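Local coordinates for protein succinate dehydrogenase subunit C (Mycolicibacterium smegmatis MC2 51, PDB 6LUM) that probably anchors succinate dehydrogenase in the membrane as a haem-binding transmembrane subunit, helping to pass electrons between the enzyme's redox centres and the quinone pool, at residues F[29-43]-F[80-93]. Numbering follows the deposited sequence.
Sequences SWVLHRITGATIFFF and LVAAVLFHALNGIR. With HEM (protoporphyrin IX containing Fe), chain B.
His-33 and His-87 both swing their rings to the same side of the helix pair, His-33 with CG roughly anti to its backbone N (chi1 -154°) and His-87 turned away from any staggered position, and there the rings stack. The evidence for a face-to-face stack is a centroid separation of 4.0 Å with planes only 10° apart, NE2 of each ring lying over the centre of the other. Both rings turn an edge to the haem: CE1 of His-33 comes 3.4 Å from HEM C4D, while His-87 comes nearest the iron of the two segments, by its CE1-ND1 edge. That placement is consistent with an axial ligand, although which atom meets the iron is doubtful at 2.84 Å resolution. Behind the stack, the amide ND2 of Asn-90 reaches to 3.4 Å from CD2 of His-33, its plane turned well away from the ring's. Replacing His-33 by an alanine removes the ring, which would probably leave one face of His-87 without its stacking partner and a gap at the edge of the porphyrin.

Two side chains act as knobs: His-87 sits among His-33, Thr-36, Gly-37 and Ile-40, and Phe-86 among Ser-29, Leu-32, His-33 and Thr-36, its CE2 3.5 Å from Leu-32 CB. Gly-37, with no side chain, lets the His-87 ring lie close to the backbone. At the far end Leu-80 CD2 makes a CH-pi contact over the face of the Phe-43 ring, 4.0 Å from its centroid.

The axes of segments 29-43 and 80-93 cross at -127° and approach to 9.0 Å, a haem-lining crossing of transmembrane helices in the succinate dehydrogenase/fumarate reductase membrane anchor. They belong to helices 25-52 and 71-99, with the haem on one flank, while helix 107-136 packs on Phe-86 through Phe-118 and subunit D covers Val-84 with its Leu-66.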
loop_
_atom_site.group_PDB
_atom_site.type_symbol
_atom_site.label_atom_id
_atom_site.label_comp_id
_atom_site.label_asym_id
_atom_site.label_seq_id
_atom_site.Cartn_x
_atom_site.Cartn_y
_atom_site.Cartn_z
ATOM N N SER F 29 -4.250 32.278 28.681
ATOM C CA SER F 29 -2.794 32.301 28.618
ATOM C C SER F 29 -2.299 32.185 27.190
ATOM O O SER F 29 -1.382 32.899 26.792
ATOM C CB SER F 29 -2.208 31.183 29.453
ATOM O OG SER F 29 -2.693 31.275 30.761
ATOM N N TRP F 30 -2.884 31.288 26.403
ATOM C CA TRP F 30 -2.420 31.129 25.033
ATOM C C TRP F 30 -2.715 32.363 24.199
ATOM O O TRP F 30 -1.907 32.750 23.353
ATOM C CB TRP F 30 -3.053 29.901 24.395
ATOM C CG TRP F 30 -3.017 29.937 22.912
ATOM C CD1 TRP F 30 -1.926 29.801 22.123
ATOM C CD2 TRP F 30 -4.123 30.127 22.036
ATOM N NE1 TRP F 30 -2.281 29.888 20.810
ATOM C CE2 TRP F 30 -3.629 30.092 20.731
ATOM C CE3 TRP F 30 -5.487 30.328 22.230
ATOM C CZ2 TRP F 30 -4.445 30.243 19.633
ATOM C CZ3 TRP F 30 -6.284 30.482 21.145
ATOM C CH2 TRP F 30 -5.767 30.437 19.862
ATOM N N VAL F 31 -3.861 32.999 24.411
ATOM C CA VAL F 31 -4.171 34.146 23.567
ATOM C C VAL F 31 -3.281 35.333 23.932
ATOM O O VAL F 31 -2.801 36.056 23.051
ATOM C CB VAL F 31 -5.675 34.475 23.627
ATOM C CG1 VAL F 31 -6.043 35.216 24.869
ATOM C CG2 VAL F 31 -6.087 35.245 22.408
ATOM N N LEU F 32 -2.986 35.517 25.222
ATOM C CA LEU F 32 -2.001 36.522 25.610
ATOM C C LEU F 32 -0.618 36.199 25.069
ATOM O O LEU F 32 0.105 37.097 24.636
ATOM C CB LEU F 32 -1.939 36.651 27.123
ATOM C CG LEU F 32 -3.004 37.474 27.810
ATOM C CD1 LEU F 32 -2.939 37.237 29.287
ATOM C CD2 LEU F 32 -2.696 38.910 27.519
ATOM N N HIS F 33 -0.209 34.937 25.135
ATOM C CA HIS F 33 1.074 34.533 24.584
ATOM C C HIS F 33 1.186 34.939 23.126
ATOM O O HIS F 33 2.173 35.548 22.710
ATOM C CB HIS F 33 1.227 33.024 24.736
ATOM C CG HIS F 33 2.639 32.550 24.798
ATOM N ND1 HIS F 33 3.210 31.793 23.803
ATOM C CD2 HIS F 33 3.586 32.699 25.748
ATOM C CE1 HIS F 33 4.454 31.510 24.131
ATOM N NE2 HIS F 33 4.709 32.049 25.305
ATOM N N ARG F 34 0.169 34.618 22.336
ATOM C CA ARG F 34 0.191 34.932 20.914
ATOM C C ARG F 34 0.257 36.435 20.677
ATOM O O ARG F 34 1.049 36.913 19.851
ATOM C CB ARG F 34 -1.044 34.321 20.260
ATOM C CG ARG F 34 -1.370 34.811 18.886
ATOM C CD ARG F 34 -2.337 33.876 18.205
ATOM N NE ARG F 34 -1.731 32.580 17.940
ATOM C CZ ARG F 34 -2.204 31.702 17.070
ATOM N NH1 ARG F 34 -3.290 31.979 16.382
ATOM N NH2 ARG F 34 -1.592 30.547 16.890
ATOM N N ILE F 35 -0.544 37.199 21.416
ATOM C CA ILE F 35 -0.600 38.643 21.218
ATOM C C ILE F 35 0.728 39.294 21.577
ATOM O O ILE F 35 1.253 40.124 20.827
ATOM C CB ILE F 35 -1.760 39.233 22.034
ATOM C CG1 ILE F 35 -3.079 38.990 21.311
ATOM C CG2 ILE F 35 -1.536 40.693 22.298
ATOM C CD1 ILE F 35 -4.272 39.142 22.188
ATOM N N THR F 36 1.296 38.932 22.728
ATOM C CA THR F 36 2.555 39.531 23.153
ATOM C C THR F 36 3.707 39.117 22.246
ATOM O O THR F 36 4.607 39.919 21.979
ATOM C CB THR F 36 2.847 39.157 24.599
ATOM O OG1 THR F 36 2.740 37.747 24.751
ATOM C CG2 THR F 36 1.852 39.789 25.509
ATOM N N GLY F 37 3.696 37.888 21.743
ATOM C CA GLY F 37 4.727 37.492 20.806
ATOM C C GLY F 37 4.700 38.315 19.540
ATOM O O GLY F 37 5.734 38.797 19.074
ATOM N N ALA F 38 3.512 38.495 18.963
ATOM C CA ALA F 38 3.422 39.307 17.754
ATOM C C ALA F 38 3.820 40.753 18.019
ATOM O O ALA F 38 4.449 41.401 17.170
ATOM C CB ALA F 38 2.016 39.237 17.188
ATOM N N THR F 39 3.454 41.279 19.188
ATOM C CA THR F 39 3.890 42.615 19.579
ATOM C C THR F 39 5.402 42.743 19.517
ATOM O O THR F 39 5.938 43.661 18.881
ATOM C CB THR F 39 3.398 42.926 20.985
ATOM O OG1 THR F 39 1.985 43.132 20.958
ATOM C CG2 THR F 39 4.066 44.158 21.510
ATOM N N ILE F 40 6.110 41.836 20.192
ATOM C CA ILE F 40 7.565 41.922 20.203
ATOM C C ILE F 40 8.128 41.787 18.802
ATOM O O ILE F 40 9.128 42.424 18.475
ATOM C CB ILE F 40 8.190 40.872 21.130
ATOM C CG1 ILE F 40 7.519 40.852 22.487
ATOM C CG2 ILE F 40 9.637 41.180 21.330
ATOM C CD1 ILE F 40 7.777 39.575 23.229
ATOM N N PHE F 41 7.510 40.972 17.954
ATOM C CA PHE F 41 8.031 40.798 16.599
ATOM C C PHE F 41 7.985 42.104 15.813
ATOM O O PHE F 41 8.971 42.499 15.171
ATOM C CB PHE F 41 7.241 39.711 15.886
ATOM C CG PHE F 41 7.813 39.307 14.574
ATOM C CD1 PHE F 41 9.053 38.730 14.496
ATOM C CD2 PHE F 41 7.098 39.492 13.415
ATOM C CE1 PHE F 41 9.571 38.356 13.290
ATOM C CE2 PHE F 41 7.614 39.120 12.209
ATOM C CZ PHE F 41 8.849 38.550 12.146
ATOM N N PHE F 42 6.846 42.791 15.841
ATOM C CA PHE F 42 6.745 44.030 15.069
ATOM C C PHE F 42 7.666 45.107 15.629
ATOM O O PHE F 42 8.351 45.823 14.869
ATOM C CB PHE F 42 5.302 44.516 15.044
ATOM C CG PHE F 42 4.356 43.553 14.401
ATOM C CD1 PHE F 42 4.641 43.005 13.172
ATOM C CD2 PHE F 42 3.189 43.188 15.030
ATOM C CE1 PHE F 42 3.780 42.121 12.585
ATOM C CE2 PHE F 42 2.328 42.305 14.443
ATOM C CZ PHE F 42 2.623 41.772 13.221
ATOM N N PHE F 43 7.698 45.239 16.956
ATOM C CA PHE F 43 8.650 46.163 17.550
ATOM C C PHE F 43 10.062 45.853 17.099
ATOM O O PHE F 43 10.839 46.764 16.816
ATOM C CB PHE F 43 8.579 46.112 19.064
ATOM C CG PHE F 43 9.796 46.660 19.733
ATOM C CD1 PHE F 43 9.973 48.015 19.857
ATOM C CD2 PHE F 43 10.767 45.824 20.229
ATOM C CE1 PHE F 43 11.080 48.521 20.467
ATOM C CE2 PHE F 43 11.872 46.334 20.834
ATOM C CZ PHE F 43 12.026 47.682 20.955
ATOM N N LEU F 80 6.084 47.372 26.829
ATOM C CA LEU F 80 6.915 46.353 26.202
ATOM C C LEU F 80 7.640 45.503 27.233
ATOM O O LEU F 80 7.845 44.306 27.012
ATOM C CB LEU F 80 7.913 47.009 25.261
ATOM C CG LEU F 80 8.821 46.063 24.494
ATOM C CD1 LEU F 80 8.162 45.623 23.202
ATOM C CD2 LEU F 80 10.128 46.760 24.236
ATOM N N VAL F 81 8.050 46.093 28.350
ATOM C CA VAL F 81 8.624 45.301 29.428
ATOM C C VAL F 81 7.619 44.268 29.900
ATOM O O VAL F 81 7.952 43.092 30.091
ATOM C CB VAL F 81 9.074 46.209 30.582
ATOM C CG1 VAL F 81 9.270 45.394 31.838
ATOM C CG2 VAL F 81 10.342 46.905 30.214
ATOM N N ALA F 82 6.369 44.693 30.084
ATOM C CA ALA F 82 5.313 43.769 30.487
ATOM C C ALA F 82 5.140 42.650 29.472
ATOM O O ALA F 82 5.045 41.476 29.837
ATOM C CB ALA F 82 4.003 44.528 30.670
ATOM N N ALA F 83 5.085 43.001 28.188
ATOM C CA ALA F 83 4.894 41.995 27.147
ATOM C C ALA F 83 6.011 40.962 27.159
ATOM O O ALA F 83 5.755 39.755 27.158
ATOM C CB ALA F 83 4.805 42.664 25.782
ATOM N N VAL F 84 7.262 41.415 27.158
ATOM C CA VAL F 84 8.381 40.480 27.109
ATOM C C VAL F 84 8.429 39.633 28.370
ATOM O O VAL F 84 8.728 38.436 28.316
ATOM C CB VAL F 84 9.702 41.233 26.884
ATOM C CG1 VAL F 84 10.845 40.258 26.778
ATOM C CG2 VAL F 84 9.623 42.058 25.635
ATOM N N LEU F 85 8.118 40.223 29.518
ATOM C CA LEU F 85 8.180 39.470 30.761
ATOM C C LEU F 85 7.114 38.384 30.800
ATOM O O LEU F 85 7.396 37.235 31.170
ATOM C CB LEU F 85 8.034 40.431 31.931
ATOM C CG LEU F 85 8.287 39.904 33.327
ATOM C CD1 LEU F 85 9.654 39.284 33.397
ATOM C CD2 LEU F 85 8.168 41.047 34.294
ATOM N N PHE F 86 5.881 38.718 30.408
ATOM C CA PHE F 86 4.839 37.701 30.391
ATOM C C PHE F 86 5.150 36.613 29.380
ATOM O O PHE F 86 4.948 35.430 29.657
ATOM C CB PHE F 86 3.472 38.301 30.085
ATOM C CG PHE F 86 2.391 37.263 29.983
ATOM C CD1 PHE F 86 1.799 36.750 31.116
ATOM C CD2 PHE F 86 2.010 36.757 28.764
ATOM C CE1 PHE F 86 0.838 35.783 31.023
ATOM C CE2 PHE F 86 1.053 35.788 28.678
ATOM C CZ PHE F 86 0.467 35.306 29.805
ATOM N N HIS F 87 5.606 36.992 28.190
ATOM C CA HIS F 87 5.946 35.994 27.188
ATOM C C HIS F 87 7.021 35.048 27.692
ATOM O O HIS F 87 6.927 33.838 27.495
ATOM C CB HIS F 87 6.395 36.678 25.913
ATOM C CG HIS F 87 6.079 35.910 24.682
ATOM N ND1 HIS F 87 6.947 35.003 24.132
ATOM C CD2 HIS F 87 4.987 35.910 23.893
ATOM C CE1 HIS F 87 6.403 34.476 23.056
ATOM N NE2 HIS F 87 5.212 35.009 22.890
ATOM N N ALA F 88 8.038 35.572 28.370
ATOM C CA ALA F 88 9.105 34.718 28.870
ATOM C C ALA F 88 8.594 33.746 29.919
ATOM O O ALA F 88 8.888 32.547 29.866
ATOM C CB ALA F 88 10.227 35.575 29.438
ATOM N N LEU F 89 7.813 34.241 30.879
ATOM C CA LEU F 89 7.306 33.372 31.940
ATOM C C LEU F 89 6.368 32.298 31.393
ATOM O O LEU F 89 6.502 31.107 31.712
ATOM C CB LEU F 89 6.604 34.214 32.994
ATOM C CG LEU F 89 7.494 35.183 33.752
ATOM C CD1 LEU F 89 6.641 36.096 34.579
ATOM C CD2 LEU F 89 8.445 34.423 34.629
ATOM N N ASN F 90 5.404 32.695 30.566
ATOM C CA ASN F 90 4.489 31.710 30.012
ATOM C C ASN F 90 5.188 30.743 29.070
ATOM O O ASN F 90 4.776 29.586 28.964
ATOM C CB ASN F 90 3.348 32.392 29.287
ATOM C CG ASN F 90 2.134 31.533 29.221
ATOM O OD1 ASN F 90 1.383 31.445 30.178
ATOM N ND2 ASN F 90 1.939 30.867 28.103
ATOM N N GLY F 91 6.234 31.178 28.373
ATOM C CA GLY F 91 6.977 30.249 27.555
ATOM C C GLY F 91 7.731 29.243 28.383
ATOM O O GLY F 91 7.890 28.098 27.969
ATOM N N ILE F 92 8.214 29.648 29.554
ATOM C CA ILE F 92 8.802 28.668 30.463
ATOM C C ILE F 92 7.762 27.637 30.862
ATOM O O ILE F 92 8.037 26.433 30.887
ATOM C CB ILE F 92 9.401 29.359 31.696
ATOM C CG1 ILE F 92 10.625 30.174 31.311
ATOM C CG2 ILE F 92 9.785 28.335 32.723
ATOM C CD1 ILE F 92 11.115 31.040 32.420
ATOM N N ARG F 93 6.551 28.092 31.178
ATOM C CA ARG F 93 5.476 27.162 31.524
ATOM C C ARG F 93 5.202 26.181 30.391
ATOM O O ARG F 93 5.042 24.979 30.619
ATOM C CB ARG F 93 4.215 27.935 31.875
ATOM C CG ARG F 93 3.048 27.073 32.228
ATOM C CD ARG F 93 1.780 27.869 32.288
ATOM N NE ARG F 93 1.108 27.865 31.002
ATOM C CZ ARG F 93 -0.052 27.274 30.772
ATOM N NH1 ARG F 93 -0.679 26.662 31.750
ATOM N NH2 ARG F 93 -0.593 27.311 29.569
HETATM C CHA HEM B . 5.988 31.418 20.616
HETATM C CHB HEM B . 7.748 35.669 19.281
HETATM C CHC HEM B . 10.545 35.493 23.184
HETATM C CHD HEM B . 8.996 31.121 24.394
HETATM C C1A HEM B . 6.139 32.623 19.985
HETATM C C2A HEM B . 5.275 33.178 18.976
HETATM C C3A HEM B . 5.764 34.345 18.612
HETATM C C4A HEM B . 6.953 34.572 19.370
HETATM C CMA HEM B . 5.190 35.306 17.566
HETATM C CAA HEM B . 4.001 32.538 18.418
HETATM C CBA HEM B . 2.938 32.482 19.492
HETATM C CGA HEM B . 1.916 31.481 19.066
HETATM O O1A HEM B . 0.873 31.376 19.737
HETATM O O2A HEM B . 2.148 30.782 18.058
HETATM C C1B HEM B . 8.727 35.923 20.186
HETATM C C2B HEM B . 9.731 36.927 20.046
HETATM C C3B HEM B . 10.479 36.858 21.145
HETATM C C4B HEM B . 9.991 35.817 21.977
HETATM C CMB HEM B . 9.820 37.863 18.828
HETATM C CAB HEM B . 11.705 37.652 21.579
HETATM C CBB HEM B . 12.369 38.354 20.683
HETATM C C1C HEM B . 10.352 34.330 23.869
HETATM C C2C HEM B . 10.956 34.004 25.119
HETATM C C3C HEM B . 10.550 32.801 25.470
HETATM C C4C HEM B . 9.652 32.318 24.451
HETATM C CMC HEM B . 11.911 34.904 25.911
HETATM C CAC HEM B . 10.994 32.120 26.768
HETATM C CBC HEM B . 10.748 30.842 27.033
HETATM C C1D HEM B . 8.101 30.787 23.414
HETATM C C2D HEM B . 7.528 29.488 23.179
HETATM C C3D HEM B . 6.714 29.593 22.144
HETATM C C4D HEM B . 6.722 30.943 21.674
HETATM C CMD HEM B . 7.808 28.205 23.976
HETATM C CAD HEM B . 5.882 28.474 21.528
HETATM C CBD HEM B . 4.453 28.714 21.958
HETATM C CGD HEM B . 3.613 27.625 21.389
HETATM O O1D HEM B . 4.139 26.892 20.521
HETATM O O2D HEM B . 2.439 27.499 21.809
HETATM N NA HEM B . 7.162 33.507 20.210
HETATM N NB HEM B . 8.907 35.249 21.369
HETATM N NC HEM B . 9.556 33.286 23.483
HETATM N ND HEM B . 7.590 31.654 22.470
HETATM FE FE HEM B . 8.366 33.395 21.837
#